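Local coordinates for ATP synthase subunit s, mitochondrial (Bos taurus, PDB 3E3Z), which regulates the mitochondrial ATP synthase, being necessary for its proton conduction and blocking a proton leak through an alternative exit pathway, at residues A8-V13 and L32-M37; S71-I76 and H96-G101; G22-A27 and P57-K62; D79-L84 and S107-L112. The protein carries 1 engineered substitution. All coordinates share one frame; numbering follows the deposited sequence.

Contact 1 joins two helices within the N-terminal domain, contact 3 joins that domain to leucine-rich repeat 1, and contacts 2 and 4 both join repeat 2 to repeat 3. Contacts 1 and 2 touch where the loop at 71-76 meets the end of helix 23-33; contact 1 is built on an arginine gripping a helix-end carbonyl, contact 2 on sulfur-aromatic and aliphatic packing with bridging waters. Contact 3, at the surface, uses the other end of helix 23-33 and is dominated by charged groups. Contacts 1, 2 and 4 are partly buried, but contact 4 relies on one asparagine amide beside aliphatic side chains. Leu84 of contact 4 packs on Asp24 of contact 3.

Contact 1 of 4, residues A8-V13 and L32-M37; sequences AVFNKV and LRCGAM. With MG (magnesium ion), chain B; PA0 (Phenylarsine oxide), chain D.
Arg33 turns its guanidinium side-on to the backbone carbonyl of Phe10, so that two nitrogens converge on one oxygen: NE lies 2.8 Å from Phe10 O and NH2 lies 2.9 Å from Phe10 O. That oxygen sits in the guanidinium plane, but the two donors meet it differently, NE tilted only 20° from the carbonyl plane and NH2 well above it. Arginine suits the place because its long chain carries adjacent N-H donors, NE and NH2, to a single oxygen. CG stands between the backbone N and the carbonyl carbon (chi1 78°), and the chain then runs extended to NE, spanning the gap to helix 2-11. The Phe10 carbonyl belongs to the last turn of that helix, where helical N-H partners run out. Both helices belong to the N-terminal domain, and helix 23-33 also stops here, in a Schellman motif whose C-prime residue, Gly35, has the positive phi (83°) that glycine adopts readily; Gly35 O then binds the magnesium ion at 2.2 Å, a site shared with Thr69 O and three waters. Phe10 presents its ring edge toward 32-37, CE1 approaching Arg33 O in plane at 3.2 Å. Over one ring face lies the phenylarsine oxide, its C2 being 3.7 Å from Phe10 CG. Cys34, the first residue past the helical part of 23-33, holds SG beside its own backbone N and against Phe10, 3.5 Å from Phe10 O and 3.9 Å from Phe10 CB.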
# COMPACT_ATOMS: atom_id res chain seq x y z
N ALA A 8 5.34 13.39 9.42
CA ALA A 8 6.58 12.97 8.82
C ALA A 8 7.29 11.94 9.68
O ALA A 8 7.83 10.94 9.20
CB ALA A 8 7.50 14.19 8.52
N VAL A 9 7.28 12.16 10.98
CA VAL A 9 7.97 11.26 11.88
C VAL A 9 7.21 9.94 12.07
O VAL A 9 7.79 8.89 12.33
CB VAL A 9 8.35 11.97 13.21
CG1 VAL A 9 7.21 11.97 14.22
CG2 VAL A 9 9.54 11.34 13.71
N PHE A 10 5.89 9.99 11.90
CA PHE A 10 5.06 8.77 11.89
C PHE A 10 5.47 7.88 10.72
O PHE A 10 5.41 6.65 10.81
CB PHE A 10 3.56 9.08 11.88
CG PHE A 10 2.93 9.08 13.26
CD1 PHE A 10 1.95 8.17 13.61
CD2 PHE A 10 3.34 9.99 14.21
CE1 PHE A 10 1.39 8.17 14.86
CE2 PHE A 10 2.79 9.97 15.47
CZ PHE A 10 1.80 9.07 15.79
N ASN A 11 5.92 8.52 9.64
CA ASN A 11 6.19 7.84 8.38
C ASN A 11 7.65 7.47 8.20
O ASN A 11 7.99 6.51 7.50
CB ASN A 11 5.67 8.65 7.18
CG ASN A 11 4.21 8.47 6.97
OD1 ASN A 11 3.38 9.34 7.35
ND2 ASN A 11 3.86 7.31 6.44
N LYS A 12 8.55 8.23 8.81
CA LYS A 12 9.98 8.05 8.53
C LYS A 12 10.50 6.67 8.91
O LYS A 12 10.17 6.16 9.97
CB LYS A 12 10.80 9.11 9.31
CG LYS A 12 12.26 9.15 8.94
CD LYS A 12 12.98 10.22 9.74
CE LYS A 12 14.46 10.15 9.53
NZ LYS A 12 14.78 10.32 8.11
N VAL A 13 11.29 6.08 8.03
CA VAL A 13 11.90 4.76 8.27
C VAL A 13 13.02 4.87 9.27
O VAL A 13 13.87 5.75 9.16
CB VAL A 13 12.43 4.14 6.97
CG1 VAL A 13 13.13 2.82 7.24
CG2 VAL A 13 11.29 3.93 5.96
N LEU A 32 0.56 0.10 11.53
CA LEU A 32 -0.36 0.19 12.63
C LEU A 32 -0.26 1.58 13.32
O LEU A 32 -1.27 2.16 13.72
CB LEU A 32 -0.16 -0.96 13.64
CG LEU A 32 -1.05 -2.16 13.30
CD1 LEU A 32 -0.68 -2.85 11.93
CD2 LEU A 32 -0.99 -3.17 14.46
N ARG A 33 0.94 2.11 13.47
CA ARG A 33 1.06 3.41 14.17
C ARG A 33 0.39 4.51 13.34
O ARG A 33 -0.11 5.48 13.88
CB ARG A 33 2.49 3.74 14.56
CG ARG A 33 3.37 4.27 13.47
CD ARG A 33 4.82 4.03 13.75
NE ARG A 33 5.69 4.62 12.75
CZ ARG A 33 6.88 4.16 12.43
NH1 ARG A 33 7.46 3.14 13.10
NH2 ARG A 33 7.55 4.75 11.47
N CYS A 34 0.31 4.28 12.03
CA CYS A 34 -0.34 5.24 11.10
C CYS A 34 -1.82 4.94 10.77
O CYS A 34 -2.43 5.49 9.84
CB CYS A 34 0.44 5.27 9.79
SG CYS A 34 2.11 6.01 9.89
N GLY A 35 -2.40 4.06 11.55
CA GLY A 35 -3.83 3.79 11.47
C GLY A 35 -4.25 2.79 10.41
O GLY A 35 -5.37 2.77 9.98
N ALA A 36 -3.31 1.98 9.99
CA ALA A 36 -3.57 0.89 9.05
C ALA A 36 -3.57 -0.47 9.79
O ALA A 36 -3.26 -0.56 10.99
CB ALA A 36 -2.52 0.88 7.89
N MET A 37 -3.90 -1.50 9.04
CA MET A 37 -3.90 -2.90 9.55
C MET A 37 -3.15 -3.79 8.58
O MET A 37 -3.11 -3.52 7.38
CB MET A 37 -5.32 -3.41 9.71
CG MET A 37 -6.24 -2.48 10.49
SD MET A 37 -7.91 -3.15 10.61
CE MET A 37 -8.70 -1.90 11.63
MG MG B . -7.53 2.39 9.99
AS7 PA0 D . -1.46 9.29 12.11
C1 PA0 D . -1.19 10.63 12.01
C2 PA0 D . 0.03 11.15 12.43
C3 PA0 D . 0.30 12.50 12.31
C4 PA0 D . -0.65 13.37 11.77
C5 PA0 D . -1.88 12.87 11.35
C6 PA0 D . -2.14 11.51 11.47
O HOH W 1 -7.84 4.52 11.14
O HOH W 2 -9.90 2.01 10.00
O HOH W 3 -7.31 1.29 12.14

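Contact 2 of 4, residues S71-I76 and H96-G101. With PA0 (Phenylarsine oxide), chain D.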
# COMPACT_ATOMS: atom_id res chain seq x y z
N SER A 71 -5.98 6.30 7.27
CA SER A 71 -4.58 6.18 7.66
C SER A 71 -3.76 7.38 7.20
O SER A 71 -4.06 8.02 6.20
CB SER A 71 -4.00 4.91 7.03
OG SER A 71 -2.63 4.77 7.21
N CYS A 72 -2.72 7.67 7.97
CA CYS A 72 -1.81 8.80 7.65
C CYS A 72 -0.54 8.42 6.93
O CYS A 72 0.39 9.22 6.84
CB CYS A 72 -1.44 9.61 8.89
SG CYS A 72 -0.49 8.74 10.08
N ILE A 73 -0.51 7.23 6.35
CA ILE A 73 0.64 6.83 5.55
C ILE A 73 0.83 7.75 4.35
O ILE A 73 -0.13 8.22 3.71
CB ILE A 73 0.64 5.33 5.14
CG1 ILE A 73 -0.57 4.98 4.28
CG2 ILE A 73 0.72 4.43 6.38
CD1 ILE A 73 -0.56 3.54 3.79
N MET A 74 2.10 8.03 4.04
CA MET A 74 2.39 8.79 2.84
C MET A 74 3.86 8.73 2.48
O MET A 74 4.71 8.51 3.32
CB MET A 74 1.96 10.24 3.05
CG MET A 74 2.79 10.97 4.01
SD MET A 74 2.45 12.76 4.12
CE MET A 74 2.21 13.24 2.50
N SER A 75 4.09 8.94 1.19
CA SER A 75 5.41 9.19 0.57
C SER A 75 6.51 8.30 1.13
O SER A 75 6.49 7.10 0.92
CB SER A 75 5.81 10.68 0.61
OG SER A 75 6.02 11.19 1.92
N ILE A 76 7.50 8.90 1.78
CA ILE A 76 8.67 8.09 2.18
C ILE A 76 8.39 7.03 3.25
O ILE A 76 9.21 6.14 3.47
CB ILE A 76 9.91 8.94 2.54
CG1 ILE A 76 9.62 9.90 3.66
CG2 ILE A 76 10.37 9.67 1.26
CD1 ILE A 76 10.93 10.46 4.32
N HIS A 96 -5.81 10.27 3.11
CA HIS A 96 -5.95 11.64 2.64
C HIS A 96 -4.62 12.25 2.28
O HIS A 96 -4.58 13.26 1.59
CB HIS A 96 -6.70 12.47 3.67
CG HIS A 96 -8.08 11.94 3.93
ND1 HIS A 96 -8.95 11.64 2.91
CD2 HIS A 96 -8.70 11.58 5.07
CE1 HIS A 96 -10.07 11.14 3.41
NE2 HIS A 96 -9.94 11.11 4.73
N TYR A 97 -3.55 11.61 2.72
CA TYR A 97 -2.19 12.12 2.44
C TYR A 97 -1.48 11.47 1.27
O TYR A 97 -0.48 11.99 0.80
CB TYR A 97 -1.30 12.03 3.68
CG TYR A 97 -1.84 12.74 4.88
CD1 TYR A 97 -1.99 14.12 4.89
CD2 TYR A 97 -2.16 12.05 6.02
CE1 TYR A 97 -2.47 14.78 6.03
CE2 TYR A 97 -2.65 12.68 7.14
CZ TYR A 97 -2.79 14.04 7.15
OH TYR A 97 -3.26 14.64 8.30
N ILE A 98 -2.05 10.38 0.74
CA ILE A 98 -1.46 9.64 -0.42
C ILE A 98 -1.60 10.49 -1.66
O ILE A 98 -2.58 11.19 -1.83
CB ILE A 98 -2.13 8.26 -0.57
CG1 ILE A 98 -1.60 7.37 0.55
CG2 ILE A 98 -1.93 7.59 -1.91
CD1 ILE A 98 -0.88 6.18 0.08
N GLU A 99 -0.55 10.45 -2.47
CA GLU A 99 -0.50 11.14 -3.76
C GLU A 99 -0.01 10.22 -4.87
O GLU A 99 0.38 9.07 -4.65
CB GLU A 99 0.44 12.37 -3.68
CG GLU A 99 0.05 13.40 -2.61
CD GLU A 99 1.04 14.53 -2.48
OE1 GLU A 99 1.97 14.61 -3.32
OE2 GLU A 99 0.88 15.36 -1.54
N ASP A 100 -0.06 10.74 -6.08
CA ASP A 100 0.51 10.01 -7.20
C ASP A 100 1.94 9.56 -6.91
O ASP A 100 2.35 8.46 -7.29
CB ASP A 100 0.48 10.85 -8.48
CG ASP A 100 -0.87 11.01 -9.04
OD1 ASP A 100 -1.79 10.23 -8.67
OD2 ASP A 100 -1.04 11.95 -9.88
N GLY A 101 2.71 10.41 -6.24
CA GLY A 101 4.12 10.08 -5.98
C GLY A 101 4.26 8.85 -5.06
O GLY A 101 5.18 8.06 -5.18
AS7 PA0 D . -1.46 9.29 12.11
C1 PA0 D . -1.19 10.63 12.01
C2 PA0 D . 0.03 11.15 12.43
C3 PA0 D . 0.30 12.50 12.31
C4 PA0 D . -0.65 13.37 11.77
C5 PA0 D . -1.88 12.87 11.35
C6 PA0 D . -2.14 11.51 11.47
O HOH W 4 -2.81 9.00 3.88
O HOH W 5 -6.22 9.81 6.06
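Met74 and Tyr97 carry most of this contact, their side chains running across each other at a slant. The methionine starts with CG between its backbone N and carbonyl carbon (chi1 70°), stays extended about chi2 and then bends at chi3 (-41°), which folds the terminal methyl back so that CE lies 3.4 Å from Tyr97 O. Its sulfur makes an oblique Met-aromatic contact, with SD 5.2 Å from the centroid of the Tyr97 ring and 43° off the ring normal. Methionine's unbranched, flexible chain lets sulfur and methyl both lie along Tyr97. With CG beside its backbone N, Tyr97 brings its ring edge to Cys72 of 71-76: CD2 is 3.7 Å from Cys72 CA. Farther out, Tyr97 OH approaches the phenylarsine oxide ring. Ile98 CG1 packs 3.6 Å from Ile73 O, an oxygen that also accepts from a water. That water donates to Ser71 O and to Ile73 O, both at 2.8 Å from it, and accepts from Tyr97 N at 3.0 Å; another joins Ser71 O to His96 N. The loop 71-76 follows strand 63-69 in leucine-rich repeat 2, and 96-101 leads into helix 100-107 in repeat 3, with Met74 and Tyr97 touching helix 2-11 while Ile73 and Ile98 face Leu92 of strand 89-93.

Contact 3 of 4, residues G22-A27 and P57-K62; sequences GPDRAA and PLDKYK
Lys62, whose aliphatic chain crosses Asp24, ends in an ammonium gripped by two oxygens of Asp59: NZ is 2.6 Å from Asp59 O and makes a salt bridge to Asp59 OD2 at 3.2 Å. A bend at chi2 (-59°) curls the lysine back along its own loop to reach them, and on the way CD passes 3.6 Å from Asp24 OD2. The two aspartates come close without bonding, Asp24 OD2 standing 4.1 Å from Asp59 OD1 with the carboxylate planes 46° apart. Lys62 NZ lies 4.3 Å from Asp24 OD2, beyond a salt bridge, yet its positive charge probably eases the repulsion. The same aspartate presses CB against Tyr61 O at 3.3 Å and directs OD1 to the backbone N of Ile63, so its short side chain ties the helix start to the beginning of strand 63-69. An acid also suits the first turn of a helix, where the N-H groups, lacking helical acceptors, probably favour a negative charge. One of these, Arg25 N, donates to a water at 2.9 Å; that water also lies beside Asp59 OD1, though too near for its distance to be trusted. Gly22 is the N-cap; at its phi of 90° a side chain would jam against the preceding carbonyl O and point at Asp59 OD1, so glycine suits this close approach. Pro23 suits the first helical position because it needs no N-H there. Asp59 itself has positive phi at the third position of a type II beta turn, Pro57 to Lys60. The arrangement is a helix N-terminus from the N-terminal domain set against the loop of the first leucine-rich repeat.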
# COMPACT_ATOMS: atom_id res chain seq x y z
N GLY A 22 13.64 -6.92 11.46
CA GLY A 22 13.32 -7.32 10.10
C GLY A 22 12.28 -6.41 9.45
O GLY A 22 11.54 -5.71 10.14
N PRO A 23 12.21 -6.44 8.12
CA PRO A 23 11.32 -5.56 7.38
C PRO A 23 9.84 -5.75 7.71
O PRO A 23 9.10 -4.77 7.86
CB PRO A 23 11.60 -5.94 5.94
CG PRO A 23 12.98 -6.43 5.94
CD PRO A 23 13.16 -7.13 7.24
N ASP A 24 9.39 -6.99 7.85
CA ASP A 24 7.93 -7.20 8.03
C ASP A 24 7.45 -6.64 9.34
O ASP A 24 6.40 -6.02 9.43
CB ASP A 24 7.54 -8.68 7.89
CG ASP A 24 7.61 -9.16 6.48
OD1 ASP A 24 6.56 -9.21 5.80
OD2 ASP A 24 8.73 -9.51 6.06
N ARG A 25 8.22 -6.86 10.40
CA ARG A 25 7.88 -6.29 11.68
C ARG A 25 7.98 -4.77 11.67
O ARG A 25 7.09 -4.08 12.17
CB ARG A 25 8.75 -6.88 12.78
CG ARG A 25 8.54 -6.27 14.09
CD ARG A 25 7.11 -6.30 14.50
NE ARG A 25 6.95 -5.97 15.91
CZ ARG A 25 6.21 -6.68 16.74
NH1 ARG A 25 5.58 -7.74 16.28
NH2 ARG A 25 6.11 -6.32 18.02
N ALA A 26 9.06 -4.24 11.12
CA ALA A 26 9.21 -2.77 11.08
C ALA A 26 8.07 -2.14 10.30
O ALA A 26 7.52 -1.11 10.70
CB ALA A 26 10.59 -2.34 10.49
N ALA A 27 7.72 -2.76 9.18
CA ALA A 27 6.61 -2.25 8.35
C ALA A 27 5.27 -2.43 9.06
O ALA A 27 4.38 -1.59 8.94
CB ALA A 27 6.58 -2.96 6.96
N PRO A 57 8.67 -15.21 17.20
CA PRO A 57 9.96 -15.51 16.62
C PRO A 57 10.40 -14.41 15.66
O PRO A 57 9.58 -13.86 14.91
CB PRO A 57 9.72 -16.83 15.86
CG PRO A 57 8.37 -17.32 16.31
CD PRO A 57 7.61 -16.10 16.70
N LEU A 58 11.69 -14.11 15.73
CA LEU A 58 12.33 -13.08 14.90
C LEU A 58 12.07 -13.27 13.40
O LEU A 58 12.53 -14.24 12.78
CB LEU A 58 13.84 -12.97 15.18
CG LEU A 58 14.16 -11.72 16.01
CD1 LEU A 58 15.43 -11.87 16.87
CD2 LEU A 58 14.27 -10.50 15.09
N ASP A 59 11.30 -12.34 12.86
CA ASP A 59 11.06 -12.24 11.42
C ASP A 59 10.27 -13.42 10.88
O ASP A 59 10.36 -13.74 9.69
CB ASP A 59 12.39 -12.13 10.67
CG ASP A 59 12.25 -11.43 9.30
OD1 ASP A 59 11.30 -10.65 9.11
OD2 ASP A 59 13.11 -11.67 8.43
N LYS A 60 9.49 -14.07 11.74
CA LYS A 60 8.69 -15.23 11.29
C LYS A 60 7.42 -14.81 10.52
O LYS A 60 7.05 -15.40 9.52
CB LYS A 60 8.24 -16.07 12.48
CG LYS A 60 7.21 -17.13 12.08
CD LYS A 60 6.07 -17.27 13.09
CE LYS A 60 5.27 -18.55 12.92
NZ LYS A 60 6.12 -19.76 12.95
N TYR A 61 6.78 -13.78 11.03
CA TYR A 61 5.50 -13.29 10.47
C TYR A 61 5.74 -12.39 9.26
O TYR A 61 6.51 -11.44 9.32
CB TYR A 61 4.70 -12.56 11.53
CG TYR A 61 4.29 -13.53 12.62
CD1 TYR A 61 3.40 -14.54 12.33
CD2 TYR A 61 4.84 -13.46 13.89
CE1 TYR A 61 3.01 -15.46 13.30
CE2 TYR A 61 4.46 -14.38 14.88
CZ TYR A 61 3.55 -15.37 14.56
OH TYR A 61 3.17 -16.30 15.51
N LYS A 62 5.07 -12.75 8.17
CA LYS A 62 5.22 -12.09 6.87
C LYS A 62 3.90 -11.49 6.42
O LYS A 62 2.88 -12.17 6.34
CB LYS A 62 5.70 -13.08 5.80
CG LYS A 62 6.93 -13.89 6.19
CD LYS A 62 8.16 -13.07 6.54
CE LYS A 62 9.35 -14.01 6.84
NZ LYS A 62 10.57 -13.25 7.19
O HOH W 6 10.17 -9.00 10.48

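Contact 4 of 4, residues D79-L84 and S107-L112; sequences DHMEGL and SQLENL
Asn111 sends both N-H bonds of its ND2 into the turn Met81 to Leu84, linking repeats 2 and 3 of the leucine-rich repeat solenoid. ND2 is 2.8 Å from Met81 O, with a bent N-H...O angle of 135°, and 2.8 Å from Leu84 O, where the bond is straighter at 162°. Both acceptors lie close to the amide plane, which fixes the rotation of the group. Asparagine is right for this: short, flat and able to donate twice, it grips the first and last residues of the turn at once. Its CG stands between the backbone N and the carbonyl carbon (chi1 46°), which swings the amide off the helix start toward the turn. Beside the amide runs an aliphatic strip. Leu109, the N-cap residue of helix 110-115, drives CD1 to 3.5 Å from Met81 CB, tighter than usual for carbons, and lays CD2 4.0 Å from Glu82 CG. Met81, bent at chi2 and chi3, turns its CE inward to 3.8 Å from Leu112 CD2, the two chains crossing at about a right angle; the leucine's forked end receives the methyl. In the next shell, the type I beta turn is closed by Leu84 N, 3.2 Å from Met81 O, so that oxygen accepts from one backbone donor and one side-chain donor, Asn111 ND2. The Asp79 OD1 salt bridge to Arg105 and the stack of His80 on Trp30 probably help position the preceding 3-10 segment, while Met81 also packs on Trp30, Ile66 and Leu106. On the polar side a water donates to Leu84 O at 2.8 Å and, weakly, to Asn111 O.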
# COMPACT_ATOMS: atom_id res chain seq x y z
N ASP A 79 8.82 3.48 1.97
CA ASP A 79 10.16 2.89 1.94
C ASP A 79 10.25 1.71 2.91
O ASP A 79 11.14 0.85 2.81
CB ASP A 79 11.24 3.94 2.23
CG ASP A 79 11.51 4.86 1.02
OD1 ASP A 79 11.03 4.58 -0.11
OD2 ASP A 79 12.22 5.85 1.22
N HIS A 80 9.30 1.65 3.82
CA HIS A 80 9.21 0.50 4.76
C HIS A 80 8.88 -0.77 3.97
O HIS A 80 9.10 -1.89 4.45
CB HIS A 80 8.12 0.68 5.81
CG HIS A 80 8.49 1.58 6.94
ND1 HIS A 80 8.15 2.91 6.96
CD2 HIS A 80 9.16 1.33 8.09
CE1 HIS A 80 8.57 3.44 8.10
NE2 HIS A 80 9.19 2.50 8.80
N MET A 81 8.32 -0.57 2.78
CA MET A 81 7.86 -1.71 1.96
C MET A 81 9.00 -2.38 1.21
O MET A 81 8.81 -3.43 0.58
CB MET A 81 6.83 -1.29 0.90
CG MET A 81 5.73 -0.43 1.39
SD MET A 81 4.35 -1.31 2.03
CE MET A 81 3.91 -2.59 0.78
N GLU A 82 10.16 -1.75 1.23
CA GLU A 82 11.23 -2.20 0.36
C GLU A 82 11.64 -3.64 0.53
O GLU A 82 11.94 -4.33 -0.45
CB GLU A 82 12.47 -1.31 0.48
CG GLU A 82 13.42 -1.49 -0.67
CD GLU A 82 14.44 -2.58 -0.42
OE1 GLU A 82 14.70 -2.89 0.77
OE2 GLU A 82 14.98 -3.12 -1.42
N GLY A 83 11.67 -4.10 1.78
CA GLY A 83 12.19 -5.43 2.07
C GLY A 83 11.14 -6.52 2.19
O GLY A 83 11.43 -7.67 2.53
N LEU A 84 9.90 -6.17 1.89
CA LEU A 84 8.79 -7.13 2.02
C LEU A 84 8.67 -7.98 0.77
O LEU A 84 8.57 -7.47 -0.35
CB LEU A 84 7.48 -6.38 2.25
CG LEU A 84 7.44 -5.38 3.39
CD1 LEU A 84 6.05 -4.73 3.50
CD2 LEU A 84 7.82 -6.04 4.68
N SER A 107 5.06 1.44 -6.96
CA SER A 107 5.05 0.71 -8.23
C SER A 107 6.45 0.27 -8.64
O SER A 107 6.61 -0.67 -9.44
CB SER A 107 4.41 1.54 -9.36
OG SER A 107 5.31 2.55 -9.84
N GLN A 108 7.45 0.99 -8.11
CA GLN A 108 8.87 0.78 -8.46
C GLN A 108 9.60 -0.18 -7.56
O GLN A 108 10.80 -0.41 -7.73
CB GLN A 108 9.62 2.11 -8.46
CG GLN A 108 9.17 2.99 -9.61
CD GLN A 108 9.61 2.47 -10.93
OE1 GLN A 108 8.84 2.49 -11.89
NE2 GLN A 108 10.85 2.04 -11.02
N LEU A 109 8.89 -0.71 -6.58
CA LEU A 109 9.51 -1.68 -5.67
C LEU A 109 9.40 -3.06 -6.32
O LEU A 109 8.29 -3.59 -6.49
CB LEU A 109 8.88 -1.65 -4.29
CG LEU A 109 9.06 -0.37 -3.45
CD1 LEU A 109 8.21 -0.40 -2.17
CD2 LEU A 109 10.51 -0.23 -3.08
N GLU A 110 10.56 -3.60 -6.73
CA GLU A 110 10.58 -4.84 -7.50
C GLU A 110 9.98 -5.97 -6.70
O GLU A 110 9.39 -6.87 -7.23
CB GLU A 110 12.00 -5.23 -7.92
CG GLU A 110 12.47 -4.37 -9.06
CD GLU A 110 13.72 -4.90 -9.78
OE1 GLU A 110 14.65 -5.42 -9.10
OE2 GLU A 110 13.74 -4.78 -11.03
N ASN A 111 10.21 -5.92 -5.41
CA ASN A 111 9.69 -6.97 -4.52
C ASN A 111 8.16 -7.02 -4.53
O ASN A 111 7.54 -8.11 -4.45
CB ASN A 111 10.19 -6.76 -3.10
CG ASN A 111 10.06 -5.31 -2.66
OD1 ASN A 111 10.66 -4.37 -3.27
ND2 ASN A 111 9.32 -5.12 -1.60
N LEU A 112 7.54 -5.84 -4.67
CA LEU A 112 6.09 -5.78 -4.75
C LEU A 112 5.62 -6.15 -6.14
O LEU A 112 4.56 -6.73 -6.31
CB LEU A 112 5.56 -4.39 -4.38
CG LEU A 112 5.76 -3.90 -2.97
CD1 LEU A 112 5.03 -2.50 -2.82
CD2 LEU A 112 5.15 -4.84 -1.96
O HOH W 7 13.26 -3.65 -3.38
O HOH W 8 6.05 -8.13 -1.34